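Local coordinates for protein ochratoxinase (Aspergillus niger, PDB 4C60) that hydrolyses the mycotoxin ochratoxin A to ochratoxin alpha and L-phenylalanine, acting as a zinc-dependent carboxypeptidase of the amidohydrolase superfamily, at residues 162-167 and 177-182; 202-207 and 243-248; 285-290 and 334-339. All coordinates share one frame; numbering follows the deposited sequence.

Interaction 1. Residues 162-167 and 177-182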
ATOM      1  N   GLY F 162      -7.687   5.064  -8.695  1.00 25.34           N
ATOM      2  CA  GLY F 162      -7.673   4.850  -7.250  1.00 25.45           C
ATOM      3  C   GLY F 162      -9.080   4.986  -6.701  1.00 24.88           C
ATOM      4  O   GLY F 162      -9.482   4.211  -5.847  1.00 24.22           O
ATOM      5  N   SER F 163      -9.829   5.956  -7.226  1.00 24.90           N
ATOM      6  CA  SER F 163     -11.219   6.156  -6.829  1.00 24.89           C
ATOM      7  C   SER F 163     -12.182   5.133  -7.408  1.00 24.88           C
ATOM      8  O   SER F 163     -12.997   4.579  -6.683  1.00 24.60           O
ATOM      9  CB  SER F 163     -11.703   7.538  -7.227  1.00 25.02           C
ATOM     10  OG  SER F 163     -11.074   8.527  -6.446  1.00 26.45           O
ATOM     11  N   TYR F 164     -12.061   4.830  -8.690  1.00 25.48           N
ATOM     12  CA  TYR F 164     -13.101   4.067  -9.378  1.00 26.16           C
ATOM     13  C   TYR F 164     -12.695   2.714  -9.983  1.00 25.70           C
ATOM     14  O   TYR F 164     -13.552   2.007 -10.531  1.00 25.71           O
ATOM     15  CB  TYR F 164     -13.671   4.932 -10.468  1.00 27.01           C
ATOM     16  CG  TYR F 164     -14.271   6.205  -9.958  1.00 28.20           C
ATOM     17  CD1 TYR F 164     -15.122   6.205  -8.869  1.00 28.98           C
ATOM     18  CD2 TYR F 164     -14.011   7.416 -10.581  1.00 29.87           C
ATOM     19  CE1 TYR F 164     -15.697   7.378  -8.403  1.00 29.72           C
ATOM     20  CE2 TYR F 164     -14.566   8.598 -10.108  1.00 30.41           C
ATOM     21  CZ  TYR F 164     -15.417   8.569  -9.023  1.00 30.30           C
ATOM     22  OH  TYR F 164     -15.997   9.728  -8.565  1.00 31.49           O
ATOM     23  N   GLY F 165     -11.428   2.330  -9.845  1.00 24.69           N
ATOM     24  CA  GLY F 165     -10.961   1.058 -10.363  1.00 25.14           C
ATOM     25  C   GLY F 165     -11.447  -0.117  -9.538  1.00 25.34           C
ATOM     26  O   GLY F 165     -11.956   0.065  -8.435  1.00 26.19           O
ATOM     27  N   VAL F 166     -11.239  -1.324 -10.058  1.00 25.78           N
ATOM     28  CA  VAL F 166     -11.653  -2.559  -9.379  1.00 26.09           C
ATOM     29  C   VAL F 166     -10.476  -3.368  -8.839  1.00 26.13           C
ATOM     30  O   VAL F 166     -10.634  -4.534  -8.463  1.00 25.91           O
ATOM     31  CB  VAL F 166     -12.552  -3.443 -10.291  1.00 25.93           C
ATOM     32  CG1 VAL F 166     -13.778  -2.655 -10.727  1.00 25.95           C
ATOM     33  CG2 VAL F 166     -11.788  -3.975 -11.506  1.00 26.45           C
ATOM     34  N   MET F 167      -9.304  -2.752  -8.804  1.00 27.07           N
ATOM     35  CA  MET F 167      -8.153  -3.308  -8.094  1.00 28.40           C
ATOM     36  C   MET F 167      -8.003  -2.565  -6.765  1.00 27.28           C
ATOM     37  O   MET F 167      -8.631  -1.515  -6.565  1.00 26.21           O
ATOM     38  CB  MET F 167      -6.881  -3.144  -8.936  1.00 30.11           C
ATOM     39  CG  MET F 167      -6.347  -1.703  -9.012  1.00 32.18           C
ATOM     40  SD  MET F 167      -7.385  -0.508  -9.922  1.00 36.79           S
ATOM     41  CE  MET F 167      -7.009  -0.997 -11.623  1.00 33.84           C
ATOM     42  N   GLY F 177     -19.131   4.141  -6.275  1.00 25.14           N
ATOM     43  CA  GLY F 177     -19.232   5.502  -6.767  1.00 25.72           C
ATOM     44  C   GLY F 177     -20.144   5.614  -7.980  1.00 26.01           C
ATOM     45  O   GLY F 177     -20.816   4.661  -8.335  1.00 25.41           O
ATOM     46  N   PRO F 178     -20.151   6.784  -8.634  1.00 26.16           N
ATOM     47  CA  PRO F 178     -20.935   6.947  -9.850  1.00 27.11           C
ATOM     48  C   PRO F 178     -20.314   6.344 -11.103  1.00 27.68           C
ATOM     49  O   PRO F 178     -20.989   6.212 -12.102  1.00 26.41           O
ATOM     50  CB  PRO F 178     -21.042   8.464 -10.001  1.00 27.02           C
ATOM     51  CG  PRO F 178     -19.973   9.059  -9.162  1.00 26.38           C
ATOM     52  CD  PRO F 178     -19.467   8.020  -8.220  1.00 26.32           C
ATOM     53  N   LEU F 179     -19.026   6.035 -11.060  1.00 29.78           N
ATOM     54  CA  LEU F 179     -18.314   5.482 -12.215  1.00 32.37           C
ATOM     55  C   LEU F 179     -17.411   4.339 -11.775  1.00 30.07           C
ATOM     56  O   LEU F 179     -16.962   4.277 -10.631  1.00 29.75           O
ATOM     57  CB  LEU F 179     -17.477   6.551 -12.961  1.00 36.09           C
ATOM     58  CG  LEU F 179     -18.162   7.924 -13.169  1.00 41.38           C
ATOM     59  CD1 LEU F 179     -17.182   9.113 -13.213  1.00 42.31           C
ATOM     60  CD2 LEU F 179     -19.093   7.905 -14.397  1.00 42.88           C
ATOM     61  N   CYS F 180     -17.179   3.429 -12.706  1.00 28.79           N
ATOM     62  CA  CYS F 180     -16.357   2.267 -12.482  1.00 28.16           C
ATOM     63  C   CYS F 180     -15.476   2.078 -13.713  1.00 26.36           C
ATOM     64  O   CYS F 180     -15.982   1.946 -14.816  1.00 24.71           O
ATOM     65  CB  CYS F 180     -17.232   1.027 -12.265  1.00 28.75           C
ATOM     66  SG  CYS F 180     -16.290  -0.476 -11.887  1.00 30.45           S
ATOM     67  N   ILE F 181     -14.159   2.091 -13.500  1.00 25.31           N
ATOM     68  CA  ILE F 181     -13.181   1.906 -14.564  1.00 23.76           C
ATOM     69  C   ILE F 181     -12.622   0.489 -14.499  1.00 22.91           C
ATOM     70  O   ILE F 181     -12.116   0.065 -13.457  1.00 22.17           O
ATOM     71  CB  ILE F 181     -12.036   2.926 -14.439  1.00 23.45           C
ATOM     72  CG1 ILE F 181     -12.609   4.353 -14.275  1.00 23.35           C
ATOM     73  CG2 ILE F 181     -10.997   2.665 -15.536  1.00 23.42           C
ATOM     74  CD1 ILE F 181     -12.711   5.170 -15.509  1.00 24.20           C
ATOM     75  N   ALA F 182     -12.732  -0.233 -15.616  1.00 22.40           N
ATOM     76  CA  ALA F 182     -12.253  -1.601 -15.718  1.00 22.58           C
ATOM     77  C   ALA F 182     -11.695  -1.874 -17.113  1.00 23.22           C
ATOM     78  O   ALA F 182     -12.246  -1.428 -18.108  1.00 23.83           O
ATOM     79  CB  ALA F 182     -13.356  -2.580 -15.374  1.00 22.05           C
TER
HETATM   80  O   HOH W   1     -10.028  -1.141 -12.693  1.00 18.77           O
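Tyr164, the last residue of helix 157-164, lays its ring over the start of strand 179-181. Its CG lies anti to the carbonyl carbon (chi1 -60°), which carries the ring alongside 177-182. Leu179 CB sits over the rim of one ring face, Ser163 CB over the centre of the opposite one, and Tyr164 CE1 meets Pro178 CD at 3.8 Å, from an oblique direction. Tyr164 CE2 comes to 4.1 Å from Leu179 CD1. The carbonyl of Tyr164 takes the amide of Ile181 (N to O 3.0 Å), although the donor stands 56° out of the carbonyl plane. Gly165, where the helical conformation ends, turns the chain and brings its CA to 3.4 Å from Ile181 O. One water then joins the next residue to the strand, accepting from Val166 N at 2.9 Å and donating to Ile181 O. Val166 CG1 touches Cys180 SG at 3.5 Å, and its CG2 lies near Ala182 CB, while helix 185-198 packs against both Val166 and Cys180. The helix end is thus fastened to the strand that follows it by backbone, water and ring together, completing the beta-alpha-beta unit of strand 142-144, helix 157-164 and strand 179-181.

Interaction 2. Residues 202-207 and 243-248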
ATOM      1  N   VAL F 202     -29.940  -2.860 -13.237  1.00 24.84           N
ATOM      2  CA  VAL F 202     -29.563  -2.727 -14.639  1.00 24.05           C
ATOM      3  C   VAL F 202     -28.051  -2.478 -14.650  1.00 23.31           C
ATOM      4  O   VAL F 202     -27.469  -2.129 -13.608  1.00 23.30           O
ATOM      5  CB  VAL F 202     -30.363  -1.612 -15.362  1.00 24.73           C
ATOM      6  CG1 VAL F 202     -29.939  -0.228 -14.912  1.00 25.27           C
ATOM      7  CG2 VAL F 202     -30.225  -1.732 -16.867  1.00 25.53           C
ATOM      8  N   ILE F 203     -27.406  -2.737 -15.791  1.00 22.76           N
ATOM      9  CA  ILE F 203     -25.979  -2.453 -15.979  1.00 21.89           C
ATOM     10  C   ILE F 203     -25.851  -1.451 -17.131  1.00 21.87           C
ATOM     11  O   ILE F 203     -26.485  -1.609 -18.162  1.00 22.02           O
ATOM     12  CB  ILE F 203     -25.179  -3.745 -16.257  1.00 21.82           C
ATOM     13  CG1 ILE F 203     -25.285  -4.735 -15.100  1.00 22.03           C
ATOM     14  CG2 ILE F 203     -23.716  -3.440 -16.504  1.00 21.92           C
ATOM     15  CD1 ILE F 203     -24.670  -4.257 -13.804  1.00 22.15           C
ATOM     16  N   LYS F 204     -25.033  -0.425 -16.935  1.00 22.59           N
ATOM     17  CA  LYS F 204     -24.770   0.600 -17.946  1.00 23.63           C
ATOM     18  C   LYS F 204     -23.303   0.610 -18.352  1.00 22.97           C
ATOM     19  O   LYS F 204     -22.427   0.617 -17.489  1.00 22.14           O
ATOM     20  CB  LYS F 204     -25.180   1.949 -17.363  1.00 26.11           C
ATOM     21  CG  LYS F 204     -24.628   3.211 -17.990  1.00 28.07           C
ATOM     22  CD  LYS F 204     -25.055   3.478 -19.416  1.00 29.32           C
ATOM     23  CE  LYS F 204     -24.884   4.977 -19.715  1.00 31.41           C
ATOM     24  NZ  LYS F 204     -25.840   5.500 -20.730  1.00 33.58           N
ATOM     25  N   VAL F 205     -23.044   0.566 -19.662  1.00 23.51           N
ATOM     26  CA  VAL F 205     -21.691   0.675 -20.210  1.00 24.06           C
ATOM     27  C   VAL F 205     -21.538   1.862 -21.138  1.00 24.95           C
ATOM     28  O   VAL F 205     -22.496   2.298 -21.783  1.00 25.42           O
ATOM     29  CB  VAL F 205     -21.247  -0.571 -21.004  1.00 24.22           C
ATOM     30  CG1 VAL F 205     -21.369  -1.804 -20.153  1.00 23.62           C
ATOM     31  CG2 VAL F 205     -22.034  -0.737 -22.303  1.00 25.07           C
ATOM     32  N   MET F 206     -20.326   2.406 -21.162  1.00 26.11           N
ATOM     33  CA  MET F 206     -19.940   3.390 -22.151  1.00 27.52           C
ATOM     34  C   MET F 206     -19.368   2.605 -23.315  1.00 27.28           C
ATOM     35  O   MET F 206     -18.334   1.946 -23.168  1.00 28.46           O
ATOM     36  CB  MET F 206     -18.905   4.351 -21.582  1.00 28.76           C
ATOM     37  CG  MET F 206     -19.336   5.050 -20.307  1.00 29.62           C
ATOM     38  SD  MET F 206     -20.863   5.992 -20.504  1.00 31.32           S
ATOM     39  CE  MET F 206     -20.781   7.062 -19.063  1.00 31.91           C
ATOM     40  N   ALA F 207     -20.048   2.662 -24.455  1.00 26.85           N
ATOM     41  CA  ALA F 207     -19.696   1.865 -25.622  1.00 26.89           C
ATOM     42  C   ALA F 207     -19.271   2.737 -26.784  1.00 28.26           C
ATOM     43  O   ALA F 207     -18.978   2.233 -27.871  1.00 29.32           O
ATOM     44  CB  ALA F 207     -20.870   1.000 -26.036  1.00 26.70           C
ATOM     45  N   SER F 243     -27.547  -1.635 -20.676  1.00 24.79           N
ATOM     46  CA  SER F 243     -27.845  -0.443 -21.443  1.00 25.30           C
ATOM     47  C   SER F 243     -26.525   0.136 -21.901  1.00 24.65           C
ATOM     48  O   SER F 243     -25.596   0.258 -21.111  1.00 23.49           O
ATOM     49  CB  SER F 243     -28.543   0.565 -20.557  1.00 26.20           C
ATOM     50  OG  SER F 243     -28.791   1.766 -21.261  1.00 27.44           O
ATOM     51  N   ALA F 244     -26.451   0.505 -23.177  1.00 25.24           N
ATOM     52  CA  ALA F 244     -25.214   1.029 -23.760  1.00 24.34           C
ATOM     53  C   ALA F 244     -25.343   2.471 -24.241  1.00 24.66           C
ATOM     54  O   ALA F 244     -26.245   2.805 -25.001  1.00 25.32           O
ATOM     55  CB  ALA F 244     -24.769   0.142 -24.910  1.00 24.26           C
ATOM     56  N   HIS F 245     -24.440   3.310 -23.753  1.00 24.55           N
ATOM     57  CA  HIS F 245     -24.239   4.657 -24.252  1.00 25.49           C
ATOM     58  C   HIS F 245     -23.571   4.501 -25.612  1.00 25.24           C
ATOM     59  O   HIS F 245     -22.489   3.942 -25.704  1.00 23.53           O
ATOM     60  CB  HIS F 245     -23.335   5.422 -23.274  1.00 25.74           C
ATOM     61  CG  HIS F 245     -22.791   6.715 -23.805  1.00 26.63           C
ATOM     62  ND1 HIS F 245     -23.283   7.944 -23.417  1.00 27.75           N
ATOM     63  CD2 HIS F 245     -21.757   6.972 -24.641  1.00 26.81           C
ATOM     64  CE1 HIS F 245     -22.596   8.904 -24.013  1.00 28.48           C
ATOM     65  NE2 HIS F 245     -21.665   8.341 -24.762  1.00 28.00           N
ATOM     66  N   VAL F 246     -24.241   4.978 -26.667  1.00 26.96           N
ATOM     67  CA  VAL F 246     -23.735   4.872 -28.062  1.00 27.20           C
ATOM     68  C   VAL F 246     -24.090   6.067 -28.940  1.00 28.46           C
ATOM     69  O   VAL F 246     -25.226   6.546 -28.954  1.00 29.46           O
ATOM     70  CB  VAL F 246     -24.222   3.592 -28.767  1.00 26.77           C
ATOM     71  CG1 VAL F 246     -23.464   2.385 -28.260  1.00 25.94           C
ATOM     72  CG2 VAL F 246     -25.715   3.378 -28.561  1.00 27.94           C
ATOM     73  N   HIS F 247     -23.114   6.546 -29.694  1.00 28.84           N
ATOM     74  CA  HIS F 247     -23.377   7.582 -30.679  1.00 30.31           C
ATOM     75  C   HIS F 247     -23.077   7.063 -32.078  1.00 30.90           C
ATOM     76  O   HIS F 247     -23.984   6.826 -32.866  1.00 31.80           O
ATOM     77  CB  HIS F 247     -22.567   8.836 -30.356  1.00 30.68           C
ATOM     78  CG  HIS F 247     -23.119   9.625 -29.212  1.00 30.97           C
ATOM     79  ND1 HIS F 247     -24.244  10.412 -29.330  1.00 32.33           N
ATOM     80  CD2 HIS F 247     -22.702   9.765 -27.934  1.00 30.33           C
ATOM     81  CE1 HIS F 247     -24.494  11.004 -28.178  1.00 32.46           C
ATOM     82  NE2 HIS F 247     -23.576  10.620 -27.310  1.00 31.30           N
ATOM     83  N   GLY F 248     -21.807   6.841 -32.371  1.00 31.24           N
ATOM     84  CA  GLY F 248     -21.413   6.403 -33.701  1.00 32.57           C
ATOM     85  C   GLY F 248     -21.829   4.972 -33.984  1.00 32.29           C
ATOM     86  O   GLY F 248     -22.112   4.207 -33.071  1.00 31.15           O
TER
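Lys204, an active-site residue and ligand of both zinc ions, reaches across the neighbouring strand to His245, a ligand of the second zinc. Lys204 CB starts 4.1 Å from Ser243 O. Its CG lies anti to the backbone N (chi1 161°), and a bend at chi2 (65°) then turns the chain over the adjacent strand, so that Lys204 CD comes to 3.7 Å from Ser243 O. Lys204 CE follows at 3.9 Å from His245 CB, and Lys204 NZ ends 3.6 Å from the same carbon, at the edge of the imidazole and near its plane. Met206 approaches that ring from an oblique direction, with Met206 SD 4.3 Å from the ring centroid of His245. The imidazole is further held by a hydrogen bond from NE2 to Gly209 O, while Ser243 OG binds Glu264.

Beneath these groups the strands run parallel at 22°. Four backbone bonds join them, from Ser243 N to Ile203 O, Val205 N to Ser243 O, His245 N to Val205 O and Ala207 N to His245 O, the last more bent than the others. On the face opposite Lys204 and His245, Val205 CG2 meets Ala244 CB, and helix 225-237 covers Val205. Two parallel strands with metal ligands on one face and a helix behind the other are characteristic of the TIM barrel of amidohydrolases, whose zinc site lies at the C-terminal ends of the strands.

Interaction 3. Residues 285-290 and 334-339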
ATOM      1  N   VAL F 285     -33.648   4.586 -26.557  1.00 28.92           N
ATOM      2  CA  VAL F 285     -33.833   5.731 -25.668  1.00 29.04           C
ATOM      3  C   VAL F 285     -33.005   6.906 -26.170  1.00 29.91           C
ATOM      4  O   VAL F 285     -31.793   6.899 -26.048  1.00 30.51           O
ATOM      5  CB  VAL F 285     -33.413   5.392 -24.235  1.00 28.74           C
ATOM      6  CG1 VAL F 285     -33.765   6.547 -23.295  1.00 28.65           C
ATOM      7  CG2 VAL F 285     -34.091   4.098 -23.790  1.00 28.52           C
ATOM      8  N   ALA F 286     -33.687   7.889 -26.753  1.00 30.79           N
ATOM      9  CA  ALA F 286     -33.053   8.906 -27.587  1.00 31.64           C
ATOM     10  C   ALA F 286     -32.358  10.000 -26.788  1.00 31.79           C
ATOM     11  O   ALA F 286     -31.304  10.479 -27.192  1.00 31.13           O
ATOM     12  CB  ALA F 286     -34.071   9.525 -28.531  1.00 32.13           C
ATOM     13  N   THR F 287     -32.952  10.381 -25.659  1.00 31.54           N
ATOM     14  CA  THR F 287     -32.448  11.498 -24.873  1.00 32.50           C
ATOM     15  C   THR F 287     -32.263  12.786 -25.690  1.00 32.91           C
ATOM     16  O   THR F 287     -31.193  13.406 -25.657  1.00 34.66           O
ATOM     17  CB  THR F 287     -31.014  11.148 -24.347  1.00 33.43           C
ATOM     18  OG1 THR F 287     -30.727   9.738 -24.524  1.00 34.46           O
ATOM     19  CG2 THR F 287     -30.865  11.499 -22.915  1.00 33.68           C
ATOM     20  N   ARG F 288     -33.311  13.224 -26.363  1.00 32.22           N
ATOM     21  CA  ARG F 288     -33.214  14.385 -27.214  1.00 33.04           C
ATOM     22  C   ARG F 288     -32.951  15.665 -26.416  1.00 34.06           C
ATOM     23  O   ARG F 288     -32.339  16.593 -26.938  1.00 35.77           O
ATOM     24  CB  ARG F 288     -34.476  14.508 -28.068  1.00 33.03           C
ATOM     25  CG  ARG F 288     -34.472  15.658 -29.074  1.00 34.74           C
ATOM     26  CD  ARG F 288     -33.445  15.484 -30.177  1.00 35.43           C
ATOM     27  NE  ARG F 288     -33.245  16.715 -30.931  1.00 36.93           N
ATOM     28  CZ  ARG F 288     -32.442  16.835 -31.995  1.00 37.62           C
ATOM     29  NH1 ARG F 288     -31.748  15.805 -32.454  1.00 36.91           N
ATOM     30  NH2 ARG F 288     -32.334  18.005 -32.600  1.00 39.30           N
ATOM     31  N   SER F 289     -33.407  15.712 -25.164  1.00 33.84           N
ATOM     32  CA  SER F 289     -33.247  16.888 -24.293  1.00 34.79           C
ATOM     33  C   SER F 289     -31.807  17.353 -24.208  1.00 36.55           C
ATOM     34  O   SER F 289     -31.522  18.548 -24.223  1.00 38.30           O
ATOM     35  CB  SER F 289     -33.746  16.588 -22.872  1.00 33.34           C
ATOM     36  OG  SER F 289     -35.156  16.459 -22.836  1.00 33.12           O
ATOM     37  N   VAL F 290     -30.908  16.386 -24.116  1.00 36.94           N
ATOM     38  CA  VAL F 290     -29.482  16.640 -24.028  1.00 37.98           C
ATOM     39  C   VAL F 290     -28.948  17.384 -25.252  1.00 39.51           C
ATOM     40  O   VAL F 290     -28.117  18.291 -25.102  1.00 41.21           O
ATOM     41  CB  VAL F 290     -28.733  15.305 -23.749  1.00 38.00           C
ATOM     42  CG1 VAL F 290     -27.573  15.038 -24.706  1.00 39.01           C
ATOM     43  CG2 VAL F 290     -28.264  15.287 -22.305  1.00 38.47           C
ATOM     44  N   GLY F 334     -36.224   9.079 -22.119  1.00 28.91           N
ATOM     45  CA  GLY F 334     -35.233   9.377 -21.104  1.00 28.22           C
ATOM     46  C   GLY F 334     -34.690  10.762 -21.355  1.00 28.71           C
ATOM     47  O   GLY F 334     -34.585  11.187 -22.497  1.00 29.62           O
ATOM     48  N   THR F 335     -34.327  11.465 -20.296  1.00 28.88           N
ATOM     49  CA  THR F 335     -33.915  12.878 -20.405  1.00 30.37           C
ATOM     50  C   THR F 335     -32.387  13.111 -20.275  1.00 30.31           C
ATOM     51  O   THR F 335     -31.842  14.016 -20.918  1.00 31.01           O
ATOM     52  CB  THR F 335     -34.648  13.722 -19.347  1.00 30.82           C
ATOM     53  OG1 THR F 335     -36.056  13.461 -19.410  1.00 30.48           O
ATOM     54  CG2 THR F 335     -34.419  15.203 -19.571  1.00 32.53           C
ATOM     55  N   ASP F 336     -31.714  12.251 -19.497  1.00 29.33           N
ATOM     56  CA  ASP F 336     -30.318  12.437 -19.111  1.00 28.91           C
ATOM     57  C   ASP F 336     -30.189  13.684 -18.223  1.00 28.99           C
ATOM     58  O   ASP F 336     -29.456  14.620 -18.541  1.00 30.07           O
ATOM     59  CB  ASP F 336     -29.397  12.512 -20.338  1.00 29.83           C
ATOM     60  CG  ASP F 336     -27.945  12.191 -20.013  1.00 30.16           C
ATOM     61  OD1 ASP F 336     -27.550  12.267 -18.819  1.00 29.90           O
ATOM     62  OD2 ASP F 336     -27.195  11.861 -20.953  1.00 30.38           O
ATOM     63  N   THR F 337     -30.861  13.656 -17.077  1.00 27.96           N
ATOM     64  CA  THR F 337     -30.813  14.756 -16.118  1.00 28.46           C
ATOM     65  C   THR F 337     -30.816  14.241 -14.662  1.00 27.64           C
ATOM     66  O   THR F 337     -30.920  13.042 -14.406  1.00 25.84           O
ATOM     67  CB  THR F 337     -32.006  15.707 -16.356  1.00 29.10           C
ATOM     68  OG1 THR F 337     -31.825  16.935 -15.650  1.00 29.49           O
ATOM     69  CG2 THR F 337     -33.320  15.070 -15.923  1.00 28.31           C
ATOM     70  N   ALA F 338     -30.627  15.160 -13.722  1.00 28.34           N
ATOM     71  CA  ALA F 338     -30.719  14.841 -12.300  1.00 28.74           C
ATOM     72  C   ALA F 338     -32.191  14.597 -11.915  1.00 28.80           C
ATOM     73  O   ALA F 338     -33.083  15.112 -12.577  1.00 29.13           O
ATOM     74  CB  ALA F 338     -30.142  15.974 -11.468  1.00 29.44           C
ATOM     75  N   PRO F 339     -32.442  13.815 -10.849  1.00 28.23           N
ATOM     76  CA  PRO F 339     -33.790  13.663 -10.302  1.00 27.52           C
ATOM     77  C   PRO F 339     -34.476  15.002 -10.031  1.00 27.48           C
ATOM     78  O   PRO F 339     -33.864  15.891  -9.455  1.00 28.05           O
ATOM     79  CB  PRO F 339     -33.550  12.930  -8.977  1.00 27.93           C
ATOM     80  CG  PRO F 339     -32.301  12.145  -9.236  1.00 28.39           C
ATOM     81  CD  PRO F 339     -31.448  13.025 -10.099  1.00 28.81           C
TER
HETATM   82  O   HOH W   2     -35.343   9.839 -24.946  1.00 32.15           O
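Thr287 and Gly334 bring two loop backbones together, Thr287 CA standing 3.2 Å from Gly334 O in a CA-H...O contact (154° at the hydrogen). In the TIM barrel these are the loops that follow strands 283-285 and 331-332, and the second carries Asp336 of the active site. A water bridges the two amides, accepting from Thr287 N at 2.6 Å and from Gly334 N at 3.1 Å. Val285 CG1 lies against the backbone of Gly334, 3.7 Å from Gly334 N.

Thr287 and Asp336 both have positive phi, in the left-handed helical region. The placement of Thr287 CG2, close to the second loop, is doubtful. Ser289, in the first turn of helix 288-297, touches Thr335 CG2 with both CB and OG, and the polar ends of the two turn to other partners: Ser289 OG binds Glu346 and Thr335 OG1 binds Asp67. Asp336 also borders the zinc site, its side chain touching His69 and His71, two ligands of the first zinc. CG of Asp336 is anti to the backbone N (chi1 -159°), which leaves the carboxylate beside Val290: Val290 CG2 lies 3.6 Å from Asp336 CB and 3.8 Å from Asp336 OD2.

In the fold
From the N terminus the chain first closes interaction 1, a short loop of nine intervening residues that brings the end of helix 157-164 onto strand 179-181, centred about 23 Å from the centre of the chain. It then runs through helix 185-198 into interaction 2, which closes a longer beta-alpha-beta loop through helix 225-237. Interaction 3 follows, joining the loops after strands 283-285 and 331-332 across an intervening stretch that includes helix 304-327. The three are in series, with no nesting or crossing. The centre of interaction 2 lies about 17 Å from that of interaction 1 and about 14 Å from that of interaction 3; His265 borders both 2 and 3 at the zinc site.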